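PDB 2X3H: K5 lyase from Enterobacteria phage k1-5, which catalyses the eliminative cleavage of a K5-type glycosaminoglycan, probably the host's capsular polysaccharide, as a trimeric enzyme built like a viral tail spike. Local coordinates for residues A[331-336]-A[350-355]; A[371-376]-A[399-404]; A[390-395]-A[423-428]. All blocks are in the same frame, centred on the assembly; numbering follows the deposited sequence.

In the fold
Read from the N terminus, the chain first makes contact 1, in which strand 329-336 meets strand 349-355 across the inside of the beta-helix and closes a short loop within one coil. Contact 2 then joins the loop 371-376, after strand 363-369, to 399-404, just ahead of strand 405-406. Contact 3 starts within that span, at 390-395, and ends beyond it at 423-428, so contacts 2 and 3 cross; both join successive coils farther along the beta-helix. Ile352 of contact 1 meets Val375 of contact 2, and Ala372 O of contact 2 receives Arg395 NH2 of contact 3. Contact 3 has by far the most extensive meeting with a neighbouring subunit.

Contact 1 (A[331-336]-A[350-355]); sequences NNVLMS and ATIARF
Ile352, which packs against Val333 and Met335, has its backbone fixed by a probable hydrogen bond from Ile352 N to Val375 O on the next coil. No hydrogen bond joins 331-336 to 350-355, so their meeting is apolar. The chain turns a corner at Ile352, and the branched side chain projects from that corner toward strand 331-336. Its CG1 branch lies anti to the backbone N (chi1 -166°) and carries CD1 in between the two inward residues of the opposite strand. There Ile352 CD1 rests 3.6 Å from Met335 CB and equally close, 3.6 Å, to the carbonyl oxygen Val333 O. Lower on the same branch, Ile352 CG1 meets Val333 CG1 at 3.8 Å, the two side chains overlapping head to tail.

Met335 runs out extended alongside the isoleucine. Its sulfur, Met335 SD, comes 4.0 Å from Ile352 CA, and its methyl Met335 CE goes on to Ala350 CB, 4.2 Å away. A long, unbranched methionine suits this place because it spans the widening gap as far as the small alanine. Between the two inward residues, Leu334 turns outward, to Asn301 of a neighbouring subunit. Val366 and the loop residue Val375 touch Ile352, Val308 touches Met335 and Val321 touches Val333. Strand 329-336 pairs in parallel with 302-309 and 363-369, and strand 349-355 with 321-323 and 376-378; two faces of one coil packed through interior aliphatic side chains, each strand pairing in parallel with the coils before and after, are characteristic of the parallel beta-helix of phage tail spikes.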
loop_
_atom_site.group_PDB
_atom_site.type_symbol
_atom_site.label_atom_id
_atom_site.label_comp_id
_atom_site.label_asym_id
_atom_site.label_seq_id
_atom_site.Cartn_x
_atom_site.Cartn_y
_atom_site.Cartn_z
ATOM N N ASN A 331 -0.760 -5.182 5.927
ATOM C CA ASN A 331 -1.293 -5.160 4.566
ATOM C C ASN A 331 -0.309 -5.725 3.542
ATOM O O ASN A 331 0.876 -5.396 3.553
ATOM C CB ASN A 331 -1.729 -3.733 4.176
ATOM C CG ASN A 331 -2.730 -3.718 3.001
ATOM O OD1 ASN A 331 -2.450 -3.150 1.952
ATOM N ND2 ASN A 331 -3.889 -4.344 3.180
ATOM N N ASN A 332 -0.810 -6.601 2.682
ATOM C CA ASN A 332 -0.060 -7.126 1.537
ATOM C C ASN A 332 1.196 -7.901 1.918
ATOM O O ASN A 332 2.312 -7.466 1.625
ATOM C CB ASN A 332 0.306 -5.998 0.566
ATOM C CG ASN A 332 -0.899 -5.400 -0.120
ATOM O OD1 ASN A 332 -0.826 -4.286 -0.643
ATOM N ND2 ASN A 332 -2.007 -6.120 -0.110
ATOM N N VAL A 333 1.003 -9.052 2.556
ATOM C CA VAL A 333 2.087 -9.999 2.811
ATOM C C VAL A 333 2.110 -11.019 1.672
ATOM O O VAL A 333 1.201 -11.841 1.547
ATOM C CB VAL A 333 1.905 -10.746 4.142
ATOM C CG1 VAL A 333 3.111 -11.632 4.427
ATOM C CG2 VAL A 333 1.687 -9.750 5.282
ATOM N N LEU A 334 3.140 -10.958 0.843
ATOM C CA LEU A 334 3.302 -11.904 -0.257
ATOM C C LEU A 334 4.397 -12.882 0.153
ATOM O O LEU A 334 5.556 -12.495 0.315
ATOM C CB LEU A 334 3.671 -11.146 -1.537
ATOM C CG LEU A 334 4.023 -11.946 -2.803
ATOM C CD1 LEU A 334 3.288 -13.257 -2.940
ATOM C CD2 LEU A 334 3.946 -11.086 -4.078
ATOM N N MET A 335 4.022 -14.139 0.356
ATOM C CA MET A 335 4.987 -15.140 0.811
ATOM C C MET A 335 5.063 -16.318 -0.164
ATOM O O MET A 335 4.045 -16.803 -0.658
ATOM C CB MET A 335 4.617 -15.607 2.223
ATOM C CG MET A 335 5.524 -16.691 2.818
ATOM S SD MET A 335 5.160 -16.815 4.572
ATOM C CE MET A 335 5.524 -18.533 4.941
ATOM N N SER A 336 6.279 -16.774 -0.447
ATOM C CA SER A 336 6.433 -17.908 -1.341
ATOM C C SER A 336 7.660 -18.717 -0.955
ATOM O O SER A 336 8.375 -18.351 -0.033
ATOM C CB SER A 336 6.523 -17.436 -2.793
ATOM O OG SER A 336 7.745 -16.766 -3.042
ATOM N N ALA A 350 4.691 -23.791 7.315
ATOM C CA ALA A 350 4.448 -22.442 6.819
ATOM C C ALA A 350 3.293 -21.814 7.594
ATOM O O ALA A 350 2.295 -22.476 7.895
ATOM C CB ALA A 350 4.118 -22.468 5.322
ATOM N N THR A 351 3.438 -20.528 7.905
ATOM C CA THR A 351 2.375 -19.746 8.524
ATOM C C THR A 351 2.508 -18.312 8.022
ATOM O O THR A 351 3.451 -17.623 8.397
ATOM C CB THR A 351 2.527 -19.741 10.066
ATOM O OG1 THR A 351 2.499 -21.085 10.562
ATOM C CG2 THR A 351 1.392 -18.953 10.720
ATOM N N ILE A 352 1.601 -17.846 7.162
ATOM C CA ILE A 352 1.762 -16.495 6.603
ATOM C C ILE A 352 1.393 -15.392 7.606
ATOM O O ILE A 352 1.960 -14.287 7.571
ATOM C CB ILE A 352 1.014 -16.332 5.242
ATOM C CG1 ILE A 352 1.451 -15.059 4.508
ATOM C CG2 ILE A 352 -0.497 -16.345 5.427
ATOM C CD1 ILE A 352 1.120 -15.069 3.038
ATOM N N ALA A 353 0.451 -15.703 8.497
ATOM C CA ALA A 353 0.080 -14.774 9.567
ATOM C C ALA A 353 -0.198 -15.590 10.823
ATOM O O ALA A 353 -1.015 -16.516 10.798
ATOM C CB ALA A 353 -1.158 -13.963 9.165
ATOM N N ARG A 354 0.482 -15.242 11.912
ATOM C CA ARG A 354 0.340 -15.947 13.184
ATOM C C ARG A 354 -0.106 -14.971 14.254
ATOM O O ARG A 354 0.562 -13.963 14.480
ATOM C CB ARG A 354 1.676 -16.600 13.580
ATOM C CG ARG A 354 1.636 -17.306 14.921
ATOM C CD ARG A 354 2.950 -18.057 15.186
ATOM N NE ARG A 354 2.937 -18.767 16.462
ATOM C CZ ARG A 354 3.891 -19.604 16.858
ATOM N NH1 ARG A 354 4.938 -19.859 16.070
ATOM N NH2 ARG A 354 3.793 -20.192 18.045
ATOM N N PHE A 355 -1.239 -15.270 14.888
ATOM C CA PHE A 355 -1.819 -14.400 15.897
ATOM C C PHE A 355 -1.549 -15.034 17.241
ATOM O O PHE A 355 -2.177 -16.023 17.632
ATOM C CB PHE A 355 -3.313 -14.182 15.606
ATOM C CG PHE A 355 -3.551 -13.533 14.261
ATOM C CD1 PHE A 355 -3.656 -14.309 13.119
ATOM C CD2 PHE A 355 -3.618 -12.155 14.132
ATOM C CE1 PHE A 355 -3.841 -13.701 11.864
ATOM C CE2 PHE A 355 -3.802 -11.549 12.898
ATOM C CZ PHE A 355 -3.916 -12.328 11.764
#

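Contact 2 (A[371-376]-A[399-404])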
loop_
_atom_site.group_PDB
_atom_site.type_symbol
_atom_site.label_atom_id
_atom_site.label_comp_id
_atom_site.label_asym_id
_atom_site.label_seq_id
_atom_site.Cartn_x
_atom_site.Cartn_y
_atom_site.Cartn_z
ATOM N N SER A 371 2.895 -23.986 -1.745
ATOM C CA SER A 371 2.134 -25.242 -1.664
ATOM C C SER A 371 2.041 -25.885 -0.274
ATOM O O SER A 371 1.190 -26.758 -0.044
ATOM C CB SER A 371 2.662 -26.251 -2.685
ATOM O OG SER A 371 3.985 -26.656 -2.366
ATOM N N ALA A 372 2.916 -25.489 0.654
ATOM C CA ALA A 372 2.809 -25.976 2.035
ATOM C C ALA A 372 1.391 -25.746 2.577
ATOM O O ALA A 372 0.737 -24.751 2.230
ATOM C CB ALA A 372 3.849 -25.290 2.929
ATOM N N THR A 373 0.924 -26.643 3.444
ATOM C CA THR A 373 -0.488 -26.596 3.873
ATOM C C THR A 373 -0.843 -25.490 4.867
ATOM O O THR A 373 -1.974 -25.013 4.875
ATOM C CB THR A 373 -0.952 -27.939 4.444
ATOM O OG1 THR A 373 -0.210 -28.231 5.629
ATOM C CG2 THR A 373 -0.752 -29.045 3.413
ATOM N N GLY A 374 0.102 -25.082 5.703
ATOM C CA GLY A 374 -0.207 -24.080 6.719
ATOM C C GLY A 374 -0.354 -22.696 6.113
ATOM O O GLY A 374 0.444 -22.298 5.255
ATOM N N VAL A 375 -1.368 -21.959 6.560
ATOM C CA VAL A 375 -1.559 -20.581 6.107
ATOM C C VAL A 375 -1.771 -19.639 7.308
ATOM O O VAL A 375 -0.940 -18.780 7.571
ATOM C CB VAL A 375 -2.738 -20.433 5.098
ATOM C CG1 VAL A 375 -2.875 -18.979 4.666
ATOM C CG2 VAL A 375 -2.530 -21.332 3.871
ATOM N N ILE A 376 -2.865 -19.826 8.054
ATOM C CA ILE A 376 -3.161 -18.956 9.207
ATOM C C ILE A 376 -3.091 -19.723 10.518
ATOM O O ILE A 376 -3.569 -20.864 10.593
ATOM C CB ILE A 376 -4.574 -18.327 9.073
ATOM C CG1 ILE A 376 -4.675 -17.519 7.784
ATOM C CG2 ILE A 376 -4.888 -17.400 10.246
ATOM C CD1 ILE A 376 -6.114 -17.305 7.304
ATOM N N LEU A 399 -10.939 -24.813 3.444
ATOM C CA LEU A 399 -11.390 -25.745 4.476
ATOM C C LEU A 399 -11.143 -27.211 4.132
ATOM O O LEU A 399 -11.366 -28.090 4.965
ATOM C CB LEU A 399 -12.868 -25.509 4.806
ATOM C CG LEU A 399 -13.183 -24.131 5.401
ATOM C CD1 LEU A 399 -14.693 -24.009 5.622
ATOM C CD2 LEU A 399 -12.416 -23.915 6.702
ATOM N N SER A 400 -10.649 -27.475 2.925
ATOM C CA SER A 400 -10.457 -28.863 2.499
ATOM C C SER A 400 -9.336 -29.516 3.298
ATOM O O SER A 400 -9.425 -30.703 3.635
ATOM C CB SER A 400 -10.204 -28.966 0.992
ATOM O OG SER A 400 -9.094 -28.190 0.604
ATOM N N SER A 401 -8.304 -28.739 3.617
ATOM C CA SER A 401 -7.249 -29.182 4.540
ATOM C C SER A 401 -7.501 -28.598 5.920
ATOM O O SER A 401 -7.666 -27.390 6.050
ATOM C CB SER A 401 -5.876 -28.723 4.053
ATOM O OG SER A 401 -4.874 -28.973 5.034
ATOM N N ALA A 402 -7.504 -29.437 6.957
ATOM C CA ALA A 402 -7.676 -28.915 8.316
ATOM C C ALA A 402 -6.460 -28.094 8.756
ATOM O O ALA A 402 -6.505 -27.410 9.777
ATOM C CB ALA A 402 -7.950 -30.040 9.309
ATOM N N SER A 403 -5.385 -28.155 7.976
ATOM C CA SER A 403 -4.152 -27.428 8.299
ATOM C C SER A 403 -4.126 -25.975 7.836
ATOM O O SER A 403 -3.346 -25.166 8.361
ATOM C CB SER A 403 -2.942 -28.164 7.730
ATOM O OG SER A 403 -2.776 -29.397 8.397
ATOM N N THR A 404 -4.972 -25.632 6.868
ATOM C CA THR A 404 -4.957 -24.274 6.318
ATOM C C THR A 404 -5.203 -23.222 7.396
ATOM O O THR A 404 -4.490 -22.209 7.471
ATOM C CB THR A 404 -5.978 -24.110 5.173
ATOM O OG1 THR A 404 -5.729 -25.114 4.170
ATOM C CG2 THR A 404 -5.882 -22.709 4.551
HETATM O O HOH W 1 -3.473 -25.137 2.750
HETATM O O HOH W 2 -2.161 -22.979 9.423
#
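Val375 and Thr404 run alongside each other in the same direction, their methyls Val375 CG2 and Thr404 CG2 touching at 3.7 Å. Thr404 presents a methyl here because CG2 is anti to its backbone N (chi1 -55° for OG1), which turns the hydroxyl to the other side, next to that nitrogen. A beta-branched threonine therefore serves two surroundings: its methyl joins valine, and Thr404 OG1 contacts water 1 at 2.7 Å. The same water donates to Thr373 O and so bridges the two loops.

Next to the paired side chains, the backbone is clasped at Thr404 O. Ile376 N gives Thr404 O a nearly straight hydrogen bond of 2.9 Å (171° at the hydrogen). A weak second bond to Thr404 O comes from Val375 N. These bonds come just where strands 376-378 and 405-406 begin to run in parallel, as adjacent coils of the beta-helix do, and the ladder is carried on by Ile376 with Asp406. Val375 N also donates to water 2, 3.1 Å away.

Toward the surface, Thr373 faces Ser403 through a hydroxyl and a methylene: Thr373 OG1 stands 3.4 Å from Ser403 CB, with Thr373 CB alongside. Ser403 is held by an ST turn in which Ser401 OG, anti to its own backbone N (chi1 171°), accepts from Ser403 N at 3.1 Å. Serine suits position 401, at the start of the type I turn that runs to Thr404, because its short hydroxyl arm can reach the NH two residues on. Gly374, which has no side chain, passes close to Ser403 O, and Gly374 O is bonded by Tyr370 OH.

Contact 3 (A[390-395]-A[423-428])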
loop_
_atom_site.group_PDB
_atom_site.type_symbol
_atom_site.label_atom_id
_atom_site.label_comp_id
_atom_site.label_asym_id
_atom_site.label_seq_id
_atom_site.Cartn_x
_atom_site.Cartn_y
_atom_site.Cartn_z
ATOM N N LYS A 390 -6.109 -12.716 -0.083
ATOM C CA LYS A 390 -6.430 -11.982 -1.316
ATOM C C LYS A 390 -6.202 -12.808 -2.579
ATOM O O LYS A 390 -6.877 -12.604 -3.589
ATOM C CB LYS A 390 -5.661 -10.664 -1.395
ATOM C CG LYS A 390 -5.983 -9.675 -0.273
ATOM C CD LYS A 390 -7.091 -8.702 -0.638
ATOM C CE LYS A 390 -8.447 -9.366 -0.599
ATOM N NZ LYS A 390 -8.864 -9.858 -1.948
ATOM N N HIS A 391 -5.239 -13.723 -2.511
ATOM C CA HIS A 391 -5.133 -14.768 -3.514
ATOM C C HIS A 391 -4.787 -16.075 -2.807
ATOM O O HIS A 391 -3.907 -16.103 -1.954
ATOM C CB HIS A 391 -4.126 -14.448 -4.617
ATOM C CG HIS A 391 -4.232 -15.387 -5.775
ATOM N ND1 HIS A 391 -4.886 -15.074 -6.947
ATOM C CD2 HIS A 391 -3.822 -16.671 -5.902
ATOM C CE1 HIS A 391 -4.856 -16.123 -7.756
ATOM N NE2 HIS A 391 -4.216 -17.102 -7.143
ATOM N N PRO A 392 -5.521 -17.147 -3.122
ATOM C CA PRO A 392 -5.347 -18.405 -2.392
ATOM C C PRO A 392 -4.190 -19.301 -2.867
ATOM O O PRO A 392 -4.106 -20.454 -2.433
ATOM C CB PRO A 392 -6.686 -19.113 -2.643
ATOM C CG PRO A 392 -7.046 -18.692 -4.022
ATOM C CD PRO A 392 -6.600 -17.235 -4.121
ATOM N N GLY A 393 -3.320 -18.803 -3.749
ATOM C CA GLY A 393 -2.302 -19.678 -4.342
ATOM C C GLY A 393 -3.002 -20.720 -5.198
ATOM O O GLY A 393 -3.893 -20.363 -5.980
ATOM N N ARG A 394 -2.627 -22.000 -5.047
ATOM C CA ARG A 394 -3.291 -23.075 -5.824
ATOM C C ARG A 394 -4.465 -23.709 -5.087
ATOM O O ARG A 394 -5.053 -24.683 -5.564
ATOM C CB ARG A 394 -2.305 -24.184 -6.214
ATOM C CG ARG A 394 -1.073 -23.709 -6.990
ATOM C CD ARG A 394 -1.439 -23.031 -8.290
ATOM N NE ARG A 394 -0.259 -22.516 -8.992
ATOM C CZ ARG A 394 0.324 -21.351 -8.714
ATOM N NH1 ARG A 394 -0.157 -20.576 -7.748
ATOM N NH2 ARG A 394 1.383 -20.954 -9.411
ATOM N N ARG A 395 -4.803 -23.176 -3.920
ATOM C CA ARG A 395 -5.895 -23.759 -3.135
ATOM C C ARG A 395 -7.250 -23.408 -3.755
ATOM O O ARG A 395 -7.446 -22.301 -4.251
ATOM C CB ARG A 395 -5.850 -23.264 -1.692
ATOM C CG ARG A 395 -4.549 -23.593 -1.002
ATOM C CD ARG A 395 -4.389 -22.830 0.311
ATOM N NE ARG A 395 -3.042 -23.039 0.831
ATOM C CZ ARG A 395 -1.957 -22.381 0.421
ATOM N NH1 ARG A 395 -2.044 -21.437 -0.517
ATOM N NH2 ARG A 395 -0.768 -22.674 0.964
ATOM N N PRO A 423 -11.872 -14.103 -1.145
ATOM C CA PRO A 423 -12.816 -13.639 -2.175
ATOM C C PRO A 423 -12.682 -14.350 -3.540
ATOM O O PRO A 423 -13.696 -14.582 -4.188
ATOM C CB PRO A 423 -12.531 -12.132 -2.274
ATOM C CG PRO A 423 -11.867 -11.776 -0.940
ATOM C CD PRO A 423 -11.063 -13.002 -0.586
ATOM N N ALA A 424 -11.467 -14.707 -3.976
ATOM C CA ALA A 424 -11.319 -15.401 -5.273
ATOM C C ALA A 424 -12.046 -16.732 -5.293
ATOM O O ALA A 424 -12.453 -17.225 -6.360
ATOM C CB ALA A 424 -9.848 -15.621 -5.622
ATOM N N LEU A 425 -12.185 -17.326 -4.109
ATOM C CA LEU A 425 -12.873 -18.607 -3.939
ATOM C C LEU A 425 -14.344 -18.423 -3.584
ATOM O O LEU A 425 -15.055 -19.406 -3.340
ATOM C CB LEU A 425 -12.212 -19.396 -2.802
ATOM C CG LEU A 425 -10.723 -19.724 -3.000
ATOM C CD1 LEU A 425 -10.184 -20.562 -1.834
ATOM C CD2 LEU A 425 -10.461 -20.429 -4.354
ATOM N N GLY A 426 -14.776 -17.173 -3.452
ATOM C CA GLY A 426 -16.142 -16.901 -3.021
ATOM C C GLY A 426 -16.428 -17.395 -1.612
ATOM O O GLY A 426 -17.575 -17.693 -1.290
ATOM N N GLN A 427 -15.396 -17.446 -0.758
ATOM C CA GLN A 427 -15.487 -18.159 0.523
ATOM C C GLN A 427 -15.355 -17.209 1.702
ATOM O O GLN A 427 -14.348 -16.516 1.827
ATOM C CB GLN A 427 -14.391 -19.224 0.607
ATOM C CG GLN A 427 -14.488 -20.116 1.809
ATOM C CD GLN A 427 -13.644 -21.359 1.652
ATOM O OE1 GLN A 427 -12.628 -21.346 0.950
ATOM N NE2 GLN A 427 -14.059 -22.441 2.302
ATOM N N TYR A 428 -16.377 -17.200 2.561
ATOM C CA TYR A 428 -16.456 -16.279 3.701
ATOM C C TYR A 428 -16.651 -17.090 4.974
ATOM O O TYR A 428 -17.685 -17.757 5.136
ATOM C CB TYR A 428 -17.597 -15.264 3.471
ATOM C CG TYR A 428 -17.393 -14.525 2.169
ATOM C CD1 TYR A 428 -16.528 -13.436 2.092
ATOM C CD2 TYR A 428 -18.020 -14.956 0.998
ATOM C CE1 TYR A 428 -16.298 -12.782 0.892
ATOM C CE2 TYR A 428 -17.800 -14.302 -0.215
ATOM C CZ TYR A 428 -16.941 -13.221 -0.266
ATOM O OH TYR A 428 -16.706 -12.544 -1.460
HETATM O O HOH W 3 -8.870 -14.474 -2.829
#
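Pro392, which meets Ala424 and Leu425 across the contact, also lies on a flat neighbour: its CD sits 3.3 Å above one face of the His391 ring, nearer the rim than the centre, while Gly393 CA approaches that ring edge-on. A second flat group, the guanidinium of Arg395, turns its edge to the carbonyl of Pro392. Arg395 NH1 donates to Pro392 O at 3.0 Å (152° at the hydrogen), with the oxygen close to the guanidinium plane but the donor well above the carbonyl plane. Arg395 N reaches the same oxygen from the opposite face, so two donors grip it and fix the type II' turn. Glycine suits position 393 because that turn demands positive phi.

Toward 423-425 the contact is mainly apolar. The rigid ring of Pro392 offers an apolar surface to branched Leu425, with Pro392 CG 3.8 Å from Leu425 CD2, and to small Ala424, with Pro392 CD 3.9 Å from Ala424 CB. Leu425 CD2 also lies 3.6 Å from Arg395 O. Lys390 begins by pointing away, but its flexible chain bends at chi2 (-92°) and beyond, bringing Lys390 NZ to 3.7 Å from Pro423 CG. Water 3 accepts from Ala424 N (2.8 Å) and donates weakly to Lys390 O.

The short 3-10 segment 423-425 is followed by a G1 bulge in which Gly426, with positive phi, and Gln427 both face Ala422; Gln427 and Tyr428 extend a parallel ladder into a neighbouring subunit, whose Arg384 NH2 bonds Gly393 O and Arg395 O. Arg395 NH1 also bonds Pro368 O, and NH2 bonds Ala372 O. With no direct hydrogen bond between the segments, apolar packing and one water join them, while their polar groups bind the turn, the adjoining coil and the trimer partner.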